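PDB 6A41: dehalogenase from Rhodospirillaceae, which probably converts vicinal halohydrins to epoxides by expelling halide, as halohydrin dehalogenases related to the short-chain dehydrogenases do. Local coordinates for residues D84-L89 against R102-V107; E14-H19 against V182-Y187; N175-N180 against A219-L224. All blocks are in the same frame, centred on the assembly; numbering follows the deposited sequence.

How the contacts relate
From the N terminus, the turn at 14-19, between the first strand and helix 18-27, opens contact 2, which closes only at 182-187. Nested inside that long loop is contact 1, a short closure in which the segment after strand 79-83 folds back on helix 98-126. Contact 3 opens on strand 172-179 before contact 2 has closed and ends on helix 214-225, so contacts 2 and 3 cross along the chain. In space, contact 2 lies between the other two: Ala85 of contact 1 packs on it from one direction, and Ile221 of contact 3 meets Ala17. Contact 1 joins loop to helix, contact 2 loop to loop, and contact 3 strand to helix of the Rossmann-type fold.

Contact 1: residues D84-L89 against R102-V107; sequences DAYPAL and RDALEV
Tyr86 lays one face of its ring against the backbone of Ala104, and this is the tight part of the contact. Ala104 CA stands 3.9 Å from the centroid of the Tyr86 ring, 21° off its normal, a CH-pi contact over the face. Ala104 CB adds to it by reaching Tyr86 CD2 at 3.6 Å. With CG anti to the backbone N (chi1 -177°), Tyr86 swings its ring across to the helix, and Pro87 CD covers the other face near the rim. Val107 closes in beside the ring: its CG1 meets Tyr86 CB at 3.9 Å, while CG2 comes obliquely to CD1.

The solvent side, at Asp103, is looser: of its side chain, CB comes to 3.8 Å from Tyr86 OH, while its backbone carbonyl lies over the same ring face as Ala104 CA. At the buried Asp84 end a water bridges the segments, donating to Asp84 OD1 at 2.9 Å and to Val107 O at 2.7 Å.

Arg102 and Glu106 pair in salt bridges with Glu106 and Arg102 of the second subunit. The loop leaves strand 79-83 to lie between helices 98-126 and 147-158, Ala152 touching Ala104 and Arg153 hydrogen-bonded to Asp84 O.

Contact 2: residues E14-H19 against V182-Y187; sequences EKFAGH and VENPDY
Asn184 is the first residue of 182-187 to reach Phe16, its amide crossing the phenyl ring obliquely with the two planes 56° apart. Asn184 OD1 sits 3.7 Å from Phe16 CD1. That same oxygen accepts from Asp186 N at 2.8 Å, making an Asx turn, and from Tyr187 N, both donors coming from one face of the amide. Asn184 ND2 bonds back to Val182 O, so both ends of the amide are tied into its own loop.

Pro185 follows, its ring resting on the turn backbone: CD lies 3.7 Å from Phe16 O, and CG approaches Phe16 N and Glu14 O.

Asp186 makes the polar grip. OD1 accepts from Phe16 N at 2.7 Å from the anti side, but the bond is noticeably bent and its donor tilted well out of the carboxylate plane, while OD2 takes Lys15 NZ at 3.0 Å on the syn side in a salt bridge. Lys15, bent at chi3 and chi4, curls its amine round to the carboxylate.

Tyr187 ends the walk with a T-shaped stack, its edge directed at the face of Phe16, planes at 90° and centroids 5.3 Å apart. Its OH is held by Tyr86 O.

Chemically, one carboxylate fastens both a backbone N-H and an ammonium group of the type II' turn at 15-18, so its charge is probably well compensated. An aromatic residue here, where dehydrogenase relatives carry a glycine-rich nucleotide loop, is consistent with the halide pocket of halohydrin dehalogenases.

Contact 3: residues N175-N180 against A219-L224; sequences NAVGSN and ATICFL
In the beta-alpha-beta crossover that joins strand 172-179 to its parallel neighbour 236-239, Val177 packs against the connecting helix 214-225. The strand and helix segments run nearly antiparallel, at 168°, with their axes 9.3 Å apart at closest approach.

One methyl does most of the work. Val177 CG2 lies against three helix residues spaced one and four positions apart: Leu224 CD1 is the nearest at 3.6 Å, Ile221 CG1 follows at 3.9 Å, and Thr220 CG2 completes the group at 4.1 Å. The valine crosses the Ile221 side chain at about a right angle and Leu224 at a slant. Its rotamer, with CG1 anti to the backbone N (chi1 176°), puts CG2 anti to the carbonyl carbon, where it can take all three partners.

Leu224 also serves the neighbouring inward position of the strand, its CD1 lying 4.2 Å from Asn175 CB, so a single leucine methyl spans two strand residues. Thr220 turns its methyl this way, while its OG1 is hydrogen-bonded to Glu216 O one turn earlier on the helix.

All five residues are buried, and the join is purely apolar. Farther round the helix, Phe223 stacks on Phe223 of the third subunit. Around the contact, Ile221 and Leu224 extend onto Val134 and Val132 of strand 129-136, Thr220 reaches Leu237 and His239 of strand 236-239, and helix 18-27 flanks Ile221 through Thr21.

Contact 1: residues D84-L89 against R102-V107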
ATOM      1  N   ASP A  84      -7.233  10.415  19.323  1.00 13.64           N
ATOM      2  CA  ASP A  84      -7.466  11.735  18.768  1.00 15.29           C
ATOM      3  C   ASP A  84      -8.640  11.670  17.789  1.00 14.18           C
ATOM      4  O   ASP A  84      -8.725  10.748  16.964  1.00 13.34           O
ATOM      5  CB  ASP A  84      -6.177  12.253  18.077  1.00 17.41           C
ATOM      6  CG  ASP A  84      -4.978  12.113  19.004  1.00 19.96           C
ATOM      7  OD1 ASP A  84      -4.935  12.835  20.005  1.00 22.75           O
ATOM      8  OD2 ASP A  84      -4.142  11.204  18.754  1.00 21.65           O
ATOM      9  N   ALA A  85      -9.556  12.635  17.933  1.00 13.64           N
ATOM     10  CA  ALA A  85     -10.764  12.697  17.131  1.00 13.50           C
ATOM     11  C   ALA A  85     -11.310  14.110  16.993  1.00 14.19           C
ATOM     12  O   ALA A  85     -11.502  14.750  17.984  1.00 14.56           O
ATOM     13  CB  ALA A  85     -11.822  11.820  17.664  1.00 13.18           C
ATOM     14  N   TYR A  86     -11.421  14.545  15.735  1.00 13.78           N
ATOM     15  CA  TYR A  86     -12.078  15.778  15.300  1.00 14.38           C
ATOM     16  C   TYR A  86     -13.247  15.378  14.360  1.00 13.35           C
ATOM     17  O   TYR A  86     -13.129  14.333  13.682  1.00 13.81           O
ATOM     18  CB  TYR A  86     -11.042  16.683  14.547  1.00 15.39           C
ATOM     19  CG  TYR A  86     -11.552  18.033  14.095  1.00 15.34           C
ATOM     20  CD1 TYR A  86     -11.611  19.134  14.948  1.00 17.61           C
ATOM     21  CD2 TYR A  86     -12.093  18.183  12.822  1.00 17.38           C
ATOM     22  CE1 TYR A  86     -12.157  20.375  14.543  1.00 17.96           C
ATOM     23  CE2 TYR A  86     -12.606  19.412  12.369  1.00 17.09           C
ATOM     24  CZ  TYR A  86     -12.609  20.495  13.227  1.00 18.17           C
ATOM     25  OH  TYR A  86     -13.146  21.641  12.734  1.00 18.37           O
ATOM     26  N   PRO A  87     -14.353  16.139  14.334  1.00 13.91           N
ATOM     27  CA  PRO A  87     -15.498  15.699  13.521  1.00 14.24           C
ATOM     28  C   PRO A  87     -15.160  15.559  12.040  1.00 14.23           C
ATOM     29  O   PRO A  87     -14.319  16.319  11.537  1.00 14.09           O
ATOM     30  CB  PRO A  87     -16.558  16.771  13.722  1.00 14.88           C
ATOM     31  CG  PRO A  87     -16.173  17.443  14.989  1.00 15.78           C
ATOM     32  CD  PRO A  87     -14.687  17.323  15.161  1.00 15.18           C
ATOM     33  N   ALA A  88     -15.736  14.544  11.392  1.00 13.50           N
ATOM     34  CA  ALA A  88     -15.603  14.408   9.995  1.00 14.22           C
ATOM     35  C   ALA A  88     -16.701  15.326   9.417  1.00 15.61           C
ATOM     36  O   ALA A  88     -17.871  14.922   9.354  1.00 14.19           O
ATOM     37  CB  ALA A  88     -15.822  12.981   9.611  1.00 14.77           C
ATOM     38  N   LEU A  89     -16.342  16.555   9.049  1.00 15.17           N
ATOM     39  CA  LEU A  89     -17.318  17.477   8.459  1.00 16.01           C
ATOM     40  C   LEU A  89     -17.517  17.256   7.000  1.00 15.94           C
ATOM     41  O   LEU A  89     -16.543  17.123   6.203  1.00 13.74           O
ATOM     42  CB  LEU A  89     -16.861  18.920   8.638  1.00 17.72           C
ATOM     43  CG  LEU A  89     -16.471  19.287  10.060  1.00 18.45           C
ATOM     44  CD1 LEU A  89     -15.750  20.680  10.177  1.00 19.65           C
ATOM     45  CD2 LEU A  89     -17.728  19.279  10.916  1.00 19.52           C
ATOM     46  N   ARG A 102      -7.454  23.392   8.961  1.00 12.11           N
ATOM     47  CA  ARG A 102      -6.428  23.635   9.894  1.00 12.68           C
ATOM     48  C   ARG A 102      -6.700  23.070  11.305  1.00 12.75           C
ATOM     49  O   ARG A 102      -5.782  22.518  11.921  1.00 11.66           O
ATOM     50  CB  ARG A 102      -6.180  25.201  10.053  1.00 14.73           C
ATOM     51  CG  ARG A 102      -5.592  25.854   8.791  1.00 16.19           C
ATOM     52  CD  ARG A 102      -5.198  27.321   9.015  1.00 17.94           C
ATOM     53  NE  ARG A 102      -4.744  27.911   7.791  1.00 18.02           N
ATOM     54  CZ  ARG A 102      -5.371  28.901   7.199  1.00 20.25           C
ATOM     55  NH1 ARG A 102      -6.423  29.426   7.782  1.00 22.34           N
ATOM     56  NH2 ARG A 102      -4.895  29.399   6.082  1.00 20.89           N
ATOM     57  N   ASP A 103      -7.927  23.292  11.812  1.00 12.96           N
ATOM     58  CA  ASP A 103      -8.369  22.707  13.078  1.00 14.39           C
ATOM     59  C   ASP A 103      -8.301  21.153  13.082  1.00 13.21           C
ATOM     60  O   ASP A 103      -7.852  20.579  14.081  1.00 13.43           O
ATOM     61  CB  ASP A 103      -9.774  23.175  13.471  1.00 16.23           C
ATOM     62  CG  ASP A 103      -9.810  24.682  13.779  1.00 20.37           C
ATOM     63  OD1 ASP A 103      -8.734  25.373  13.810  1.00 22.77           O
ATOM     64  OD2 ASP A 103     -10.893  25.240  13.922  1.00 23.37           O
ATOM     65  N   ALA A 104      -8.727  20.487  11.988  1.00 11.79           N
ATOM     66  CA  ALA A 104      -8.605  19.035  11.877  1.00 11.34           C
ATOM     67  C   ALA A 104      -7.203  18.593  11.946  1.00 10.79           C
ATOM     68  O   ALA A 104      -6.881  17.608  12.645  1.00  9.81           O
ATOM     69  CB  ALA A 104      -9.243  18.576  10.597  1.00 11.51           C
ATOM     70  N   LEU A 105      -6.323  19.318  11.262  1.00 11.00           N
ATOM     71  CA  LEU A 105      -4.906  18.968  11.315  1.00 11.56           C
ATOM     72  C   LEU A 105      -4.369  19.204  12.674  1.00 12.48           C
ATOM     73  O   LEU A 105      -3.447  18.445  13.139  1.00 12.96           O
ATOM     74  CB  LEU A 105      -4.141  19.827  10.321  1.00 12.20           C
ATOM     75  CG  LEU A 105      -4.408  19.476   8.864  1.00 11.95           C
ATOM     76  CD1 LEU A 105      -4.003  20.556   7.906  1.00 12.70           C
ATOM     77  CD2 LEU A 105      -3.727  18.179   8.449  1.00 12.27           C
ATOM     78  N   GLU A 106      -4.811  20.270  13.321  1.00 13.42           N
ATOM     79  CA  GLU A 106      -4.311  20.533  14.694  1.00 14.13           C
ATOM     80  C   GLU A 106      -4.613  19.377  15.657  1.00 14.54           C
ATOM     81  O   GLU A 106      -3.751  18.952  16.455  1.00 15.12           O
ATOM     82  CB  GLU A 106      -4.868  21.810  15.263  1.00 15.51           C
ATOM     83  CG  GLU A 106      -4.357  22.181  16.641  1.00 17.59           C
ATOM     84  CD  GLU A 106      -2.909  22.728  16.570  1.00 19.12           C
ATOM     85  OE1 GLU A 106      -2.448  23.143  15.467  1.00 18.31           O
ATOM     86  OE2 GLU A 106      -2.220  22.651  17.599  1.00 19.43           O
ATOM     87  N   VAL A 107      -5.879  18.931  15.614  1.00 13.60           N
ATOM     88  CA  VAL A 107      -6.350  17.912  16.531  1.00 13.18           C
ATOM     89  C   VAL A 107      -5.775  16.512  16.225  1.00 12.45           C
ATOM     90  O   VAL A 107      -5.477  15.761  17.142  1.00 11.54           O
ATOM     91  CB  VAL A 107      -7.879  17.956  16.594  1.00 14.22           C
ATOM     92  CG1 VAL A 107      -8.399  16.761  17.378  1.00 15.53           C
ATOM     93  CG2 VAL A 107      -8.404  19.286  17.156  1.00 15.07           C
TER
HETATM   94  O   HOH W   1      -6.122  15.460  19.712  1.00 12.88           O

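Contact 2: residues E14-H19 against V182-Y187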
ATOM      1  N   GLU A  14     -12.804  10.186  26.870  1.00 12.72           N
ATOM      2  CA  GLU A  14     -14.200  10.281  26.601  1.00 14.71           C
ATOM      3  C   GLU A  14     -14.546  10.259  25.160  1.00 15.25           C
ATOM      4  O   GLU A  14     -15.705  10.139  24.872  1.00 15.29           O
ATOM      5  CB  GLU A  14     -14.877  11.532  27.311  1.00 16.12           C
ATOM      6  CG  GLU A  14     -14.824  11.446  28.796  1.00 16.66           C
ATOM      7  CD  GLU A  14     -15.561  10.230  29.306  1.00 20.86           C
ATOM      8  OE1 GLU A  14     -16.775  10.053  29.011  1.00 20.94           O
ATOM      9  OE2 GLU A  14     -14.956   9.416  30.037  1.00 23.42           O
ATOM     10  N   LYS A  15     -13.602  10.300  24.246  1.00 14.33           N
ATOM     11  CA  LYS A  15     -13.890  10.228  22.814  1.00 15.49           C
ATOM     12  C   LYS A  15     -13.463   8.891  22.264  1.00 13.53           C
ATOM     13  O   LYS A  15     -12.635   8.188  22.857  1.00 12.11           O
ATOM     14  CB  LYS A  15     -13.046  11.258  22.070  1.00 18.16           C
ATOM     15  CG  LYS A  15     -13.564  12.664  22.325  1.00 22.65           C
ATOM     16  CD  LYS A  15     -12.601  13.664  21.770  1.00 25.93           C
ATOM     17  CE  LYS A  15     -12.996  14.219  20.442  1.00 30.99           C
ATOM     18  NZ  LYS A  15     -14.311  14.892  20.369  1.00 34.41           N
ATOM     19  N   PHE A  16     -13.987   8.626  21.095  1.00 13.27           N
ATOM     20  CA  PHE A  16     -13.461   7.615  20.129  1.00 11.52           C
ATOM     21  C   PHE A  16     -13.152   6.267  20.824  1.00 11.25           C
ATOM     22  O   PHE A  16     -14.084   5.635  21.311  1.00 10.85           O
ATOM     23  CB  PHE A  16     -12.186   8.247  19.460  1.00 11.90           C
ATOM     24  CG  PHE A  16     -11.740   7.604  18.138  1.00 11.67           C
ATOM     25  CD1 PHE A  16     -12.568   6.718  17.400  1.00 12.29           C
ATOM     26  CD2 PHE A  16     -10.538   7.957  17.613  1.00 12.22           C
ATOM     27  CE1 PHE A  16     -12.141   6.157  16.226  1.00 12.14           C
ATOM     28  CE2 PHE A  16     -10.127   7.466  16.402  1.00 12.13           C
ATOM     29  CZ  PHE A  16     -10.910   6.597  15.699  1.00 12.50           C
ATOM     30  N   ALA A  17     -11.896   5.831  20.921  1.00  9.49           N
ATOM     31  CA  ALA A  17     -11.607   4.488  21.388  1.00  9.44           C
ATOM     32  C   ALA A  17     -11.316   4.429  22.892  1.00  9.70           C
ATOM     33  O   ALA A  17     -10.907   3.381  23.440  1.00  9.69           O
ATOM     34  CB  ALA A  17     -10.410   3.942  20.666  1.00  9.21           C
ATOM     35  N   GLY A  18     -11.531   5.534  23.604  1.00 10.47           N
ATOM     36  CA  GLY A  18     -11.115   5.584  25.048  1.00 10.53           C
ATOM     37  C   GLY A  18     -11.729   4.532  25.973  1.00 11.20           C
ATOM     38  O   GLY A  18     -11.037   3.906  26.816  1.00 10.58           O
ATOM     39  N   HIS A  19     -13.039   4.409  25.924  1.00 11.30           N
ATOM     40  CA  HIS A  19     -13.705   3.488  26.776  1.00 11.55           C
ATOM     41  C   HIS A  19     -13.404   2.052  26.463  1.00 10.98           C
ATOM     42  O   HIS A  19     -13.178   1.256  27.385  1.00 10.35           O
ATOM     43  CB  HIS A  19     -15.222   3.730  26.772  1.00 13.00           C
ATOM     44  CG  HIS A  19     -15.596   4.964  27.526  1.00 14.62           C
ATOM     45  ND1 HIS A  19     -16.858   5.143  28.051  1.00 15.32           N
ATOM     46  CD2 HIS A  19     -14.834   5.976  28.004  1.00 15.44           C
ATOM     47  CE1 HIS A  19     -16.875   6.302  28.707  1.00 16.47           C
ATOM     48  NE2 HIS A  19     -15.667   6.826  28.684  1.00 15.59           N
ATOM     49  N   VAL A 182     -16.566   1.448  13.573  1.00 10.46           N
ATOM     50  CA  VAL A 182     -16.553   0.924  14.924  1.00 11.35           C
ATOM     51  C   VAL A 182     -17.481   1.794  15.760  1.00 12.22           C
ATOM     52  O   VAL A 182     -17.326   3.037  15.742  1.00 12.66           O
ATOM     53  CB  VAL A 182     -15.192   0.921  15.575  1.00 12.06           C
ATOM     54  CG1 VAL A 182     -15.306   0.427  17.033  1.00 13.05           C
ATOM     55  CG2 VAL A 182     -14.219   0.088  14.787  1.00 11.94           C
ATOM     56  N   GLU A 183     -18.452   1.156  16.431  1.00 12.72           N
ATOM     57  CA  GLU A 183     -19.366   1.867  17.359  1.00 14.30           C
ATOM     58  C   GLU A 183     -18.501   2.721  18.259  1.00 14.26           C
ATOM     59  O   GLU A 183     -17.650   2.209  18.980  1.00 14.33           O
ATOM     60  CB  GLU A 183     -20.171   0.910  18.191  1.00 15.23           C
ATOM     61  CG  GLU A 183     -21.058   0.063  17.309  1.00 17.04           C
ATOM     62  CD  GLU A 183     -21.796  -1.065  18.074  1.00 21.15           C
ATOM     63  OE1 GLU A 183     -21.605  -1.192  19.303  1.00 22.37           O
ATOM     64  OE2 GLU A 183     -22.547  -1.804  17.418  1.00 22.80           O
ATOM     65  N   ASN A 184     -18.758   4.028  18.236  1.00 14.64           N
ATOM     66  CA  ASN A 184     -18.039   4.959  19.036  1.00 14.23           C
ATOM     67  C   ASN A 184     -18.691   6.260  19.051  1.00 14.69           C
ATOM     68  O   ASN A 184     -19.388   6.600  18.097  1.00 16.13           O
ATOM     69  CB  ASN A 184     -16.565   5.025  18.619  1.00 13.49           C
ATOM     70  CG  ASN A 184     -16.265   5.893  17.446  1.00 12.90           C
ATOM     71  OD1 ASN A 184     -16.224   7.129  17.604  1.00 13.90           O
ATOM     72  ND2 ASN A 184     -15.858   5.273  16.295  1.00 12.20           N
ATOM     73  N   PRO A 185     -18.375   7.060  20.058  1.00 15.72           N
ATOM     74  CA  PRO A 185     -19.167   8.282  20.150  1.00 16.79           C
ATOM     75  C   PRO A 185     -18.912   9.360  19.133  1.00 16.27           C
ATOM     76  O   PRO A 185     -19.781  10.221  18.973  1.00 16.22           O
ATOM     77  CB  PRO A 185     -18.898   8.745  21.582  1.00 17.02           C
ATOM     78  CG  PRO A 185     -17.569   8.201  21.911  1.00 16.75           C
ATOM     79  CD  PRO A 185     -17.547   6.864  21.283  1.00 16.33           C
ATOM     80  N   ASP A 186     -17.755   9.363  18.485  1.00 14.87           N
ATOM     81  CA  ASP A 186     -17.344  10.400  17.531  1.00 14.90           C
ATOM     82  C   ASP A 186     -17.872  10.201  16.104  1.00 14.67           C
ATOM     83  O   ASP A 186     -18.418  11.125  15.489  1.00 15.77           O
ATOM     84  CB  ASP A 186     -15.820  10.586  17.573  1.00 15.16           C
ATOM     85  CG  ASP A 186     -15.442  11.287  18.821  1.00 17.65           C
ATOM     86  OD1 ASP A 186     -15.403  10.632  19.926  1.00 18.23           O
ATOM     87  OD2 ASP A 186     -15.375  12.532  18.769  1.00 19.09           O
ATOM     88  N   TYR A 187     -17.731   8.989  15.595  1.00 12.78           N
ATOM     89  CA  TYR A 187     -18.030   8.685  14.218  1.00 12.24           C
ATOM     90  C   TYR A 187     -19.252   7.757  14.035  1.00 12.31           C
ATOM     91  O   TYR A 187     -19.825   7.783  12.948  1.00 11.26           O
ATOM     92  CB  TYR A 187     -16.762   8.095  13.568  1.00 12.48           C
ATOM     93  CG  TYR A 187     -15.586   9.082  13.699  1.00 11.94           C
ATOM     94  CD1 TYR A 187     -15.686  10.358  13.221  1.00 12.44           C
ATOM     95  CD2 TYR A 187     -14.479   8.750  14.395  1.00 12.19           C
ATOM     96  CE1 TYR A 187     -14.675  11.306  13.475  1.00 12.28           C
ATOM     97  CE2 TYR A 187     -13.413   9.658  14.594  1.00 12.16           C
ATOM     98  CZ  TYR A 187     -13.486  10.890  14.074  1.00 11.85           C
ATOM     99  OH  TYR A 187     -12.470  11.829  14.364  1.00 12.01           O
TER

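Contact 3: residues N175-N180 against A219-L224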
ATOM      1  N   ASN A 175       3.047   2.616  16.171  1.00  8.02           N
ATOM      2  CA  ASN A 175       2.029   2.087  15.223  1.00  7.98           C
ATOM      3  C   ASN A 175       0.751   2.945  15.280  1.00  8.35           C
ATOM      4  O   ASN A 175       0.549   3.765  16.210  1.00  8.31           O
ATOM      5  CB  ASN A 175       1.668   0.659  15.638  1.00  7.75           C
ATOM      6  CG  ASN A 175       2.823  -0.295  15.474  1.00  7.89           C
ATOM      7  OD1 ASN A 175       3.358  -0.827  16.507  1.00  9.94           O
ATOM      8  ND2 ASN A 175       3.311  -0.462  14.331  1.00  6.87           N
ATOM      9  N   ALA A 176      -0.161   2.701  14.321  1.00  8.18           N
ATOM     10  CA  ALA A 176      -1.489   3.301  14.370  1.00  8.12           C
ATOM     11  C   ALA A 176      -2.510   2.234  14.128  1.00  8.84           C
ATOM     12  O   ALA A 176      -2.219   1.187  13.458  1.00  8.98           O
ATOM     13  CB  ALA A 176      -1.651   4.354  13.304  1.00  7.93           C
ATOM     14  N   VAL A 177      -3.705   2.439  14.617  1.00  8.68           N
ATOM     15  CA  VAL A 177      -4.833   1.561  14.260  1.00  9.10           C
ATOM     16  C   VAL A 177      -5.755   2.466  13.407  1.00  9.56           C
ATOM     17  O   VAL A 177      -6.153   3.499  13.820  1.00  9.69           O
ATOM     18  CB  VAL A 177      -5.605   1.080  15.488  1.00  9.53           C
ATOM     19  CG1 VAL A 177      -6.839   0.234  15.013  1.00  9.97           C
ATOM     20  CG2 VAL A 177      -4.724   0.143  16.333  1.00  9.54           C
ATOM     21  N   GLY A 178      -6.029   2.045  12.183  1.00  9.41           N
ATOM     22  CA  GLY A 178      -6.834   2.749  11.236  1.00  9.33           C
ATOM     23  C   GLY A 178      -8.253   2.262  11.359  1.00  9.47           C
ATOM     24  O   GLY A 178      -8.661   1.326  10.679  1.00  8.91           O
ATOM     25  N   SER A 179      -8.954   2.807  12.299  1.00  9.30           N
ATOM     26  CA  SER A 179     -10.365   2.384  12.498  1.00 10.14           C
ATOM     27  C   SER A 179     -11.326   2.906  11.467  1.00  9.43           C
ATOM     28  O   SER A 179     -11.161   3.971  10.889  1.00  9.34           O
ATOM     29  CB  SER A 179     -10.891   2.856  13.868  1.00 10.73           C
ATOM     30  OG  SER A 179     -12.065   2.168  14.282  1.00 11.56           O
ATOM     31  N   ASN A 180     -12.383   2.135  11.215  1.00  9.53           N
ATOM     32  CA  ASN A 180     -13.601   2.707  10.605  1.00  9.12           C
ATOM     33  C   ASN A 180     -14.773   1.732  10.924  1.00  9.23           C
ATOM     34  O   ASN A 180     -14.594   0.564  11.153  1.00  8.42           O
ATOM     35  CB  ASN A 180     -13.477   2.889   9.034  1.00  9.24           C
ATOM     36  CG  ASN A 180     -14.385   4.052   8.420  1.00 10.08           C
ATOM     37  OD1 ASN A 180     -14.354   4.292   7.179  1.00 11.63           O
ATOM     38  ND2 ASN A 180     -15.164   4.679   9.215  1.00  8.67           N
ATOM     39  N   ALA A 219      -9.269  -4.112  22.071  1.00  8.77           N
ATOM     40  CA  ALA A 219      -8.438  -5.268  22.093  1.00  9.30           C
ATOM     41  C   ALA A 219      -7.264  -5.120  21.077  1.00  9.20           C
ATOM     42  O   ALA A 219      -6.143  -5.576  21.361  1.00  9.33           O
ATOM     43  CB  ALA A 219      -9.175  -6.625  21.820  1.00  9.96           C
ATOM     44  N   THR A 220      -7.546  -4.530  19.935  1.00  8.94           N
ATOM     45  CA  THR A 220      -6.477  -4.237  18.958  1.00  9.23           C
ATOM     46  C   THR A 220      -5.410  -3.321  19.453  1.00  8.75           C
ATOM     47  O   THR A 220      -4.209  -3.556  19.314  1.00  8.68           O
ATOM     48  CB  THR A 220      -7.106  -3.834  17.608  1.00  9.06           C
ATOM     49  OG1 THR A 220      -8.023  -4.899  17.172  1.00  9.47           O
ATOM     50  CG2 THR A 220      -6.045  -3.676  16.626  1.00  9.36           C
ATOM     51  N   ILE A 221      -5.839  -2.210  19.994  1.00  8.78           N
ATOM     52  CA  ILE A 221      -4.920  -1.266  20.632  1.00  8.69           C
ATOM     53  C   ILE A 221      -4.148  -1.908  21.776  1.00  9.18           C
ATOM     54  O   ILE A 221      -2.865  -1.752  21.837  1.00  8.86           O
ATOM     55  CB  ILE A 221      -5.698   0.010  21.044  1.00  8.51           C
ATOM     56  CG1 ILE A 221      -6.319   0.759  19.887  1.00  8.40           C
ATOM     57  CG2 ILE A 221      -4.885   0.886  21.983  1.00  9.00           C
ATOM     58  CD1 ILE A 221      -7.510   1.665  20.315  1.00  8.69           C
ATOM     59  N   CYS A 222      -4.825  -2.650  22.655  1.00  9.05           N
ATOM     60  CA  CYS A 222      -4.177  -3.389  23.688  1.00 10.04           C
ATOM     61  C   CYS A 222      -3.117  -4.399  23.194  1.00  9.90           C
ATOM     62  O   CYS A 222      -1.998  -4.479  23.712  1.00  9.14           O
ATOM     63  CB  CYS A 222      -5.158  -4.108  24.591  1.00 11.09           C
ATOM     64  SG  CYS A 222      -6.018  -2.925  25.661  1.00 14.91           S
ATOM     65  N   PHE A 223      -3.480  -5.123  22.130  1.00  9.54           N
ATOM     66  CA  PHE A 223      -2.508  -5.995  21.554  1.00  9.43           C
ATOM     67  C   PHE A 223      -1.204  -5.199  21.129  1.00  9.40           C
ATOM     68  O   PHE A 223      -0.071  -5.636  21.522  1.00  8.40           O
ATOM     69  CB  PHE A 223      -3.072  -6.783  20.330  1.00  9.97           C
ATOM     70  CG  PHE A 223      -1.935  -7.501  19.542  1.00 10.13           C
ATOM     71  CD1 PHE A 223      -1.262  -8.551  20.115  1.00 10.88           C
ATOM     72  CD2 PHE A 223      -1.547  -7.016  18.299  1.00 10.99           C
ATOM     73  CE1 PHE A 223      -0.137  -9.182  19.474  1.00 11.00           C
ATOM     74  CE2 PHE A 223      -0.494  -7.608  17.609  1.00 10.79           C
ATOM     75  CZ  PHE A 223       0.186  -8.655  18.191  1.00 10.57           C
ATOM     76  N   LEU A 224      -1.333  -4.053  20.459  1.00  9.05           N
ATOM     77  CA  LEU A 224      -0.136  -3.322  20.031  1.00  9.97           C
ATOM     78  C   LEU A 224       0.657  -2.771  21.220  1.00 10.96           C
ATOM     79  O   LEU A 224       1.887  -2.647  21.090  1.00 11.46           O
ATOM     80  CB  LEU A 224      -0.470  -2.183  19.076  1.00  9.89           C
ATOM     81  CG  LEU A 224      -1.044  -2.743  17.758  1.00 10.20           C
ATOM     82  CD1 LEU A 224      -1.676  -1.577  17.007  1.00 10.55           C
ATOM     83  CD2 LEU A 224       0.008  -3.479  16.911  1.00 10.57           C
TER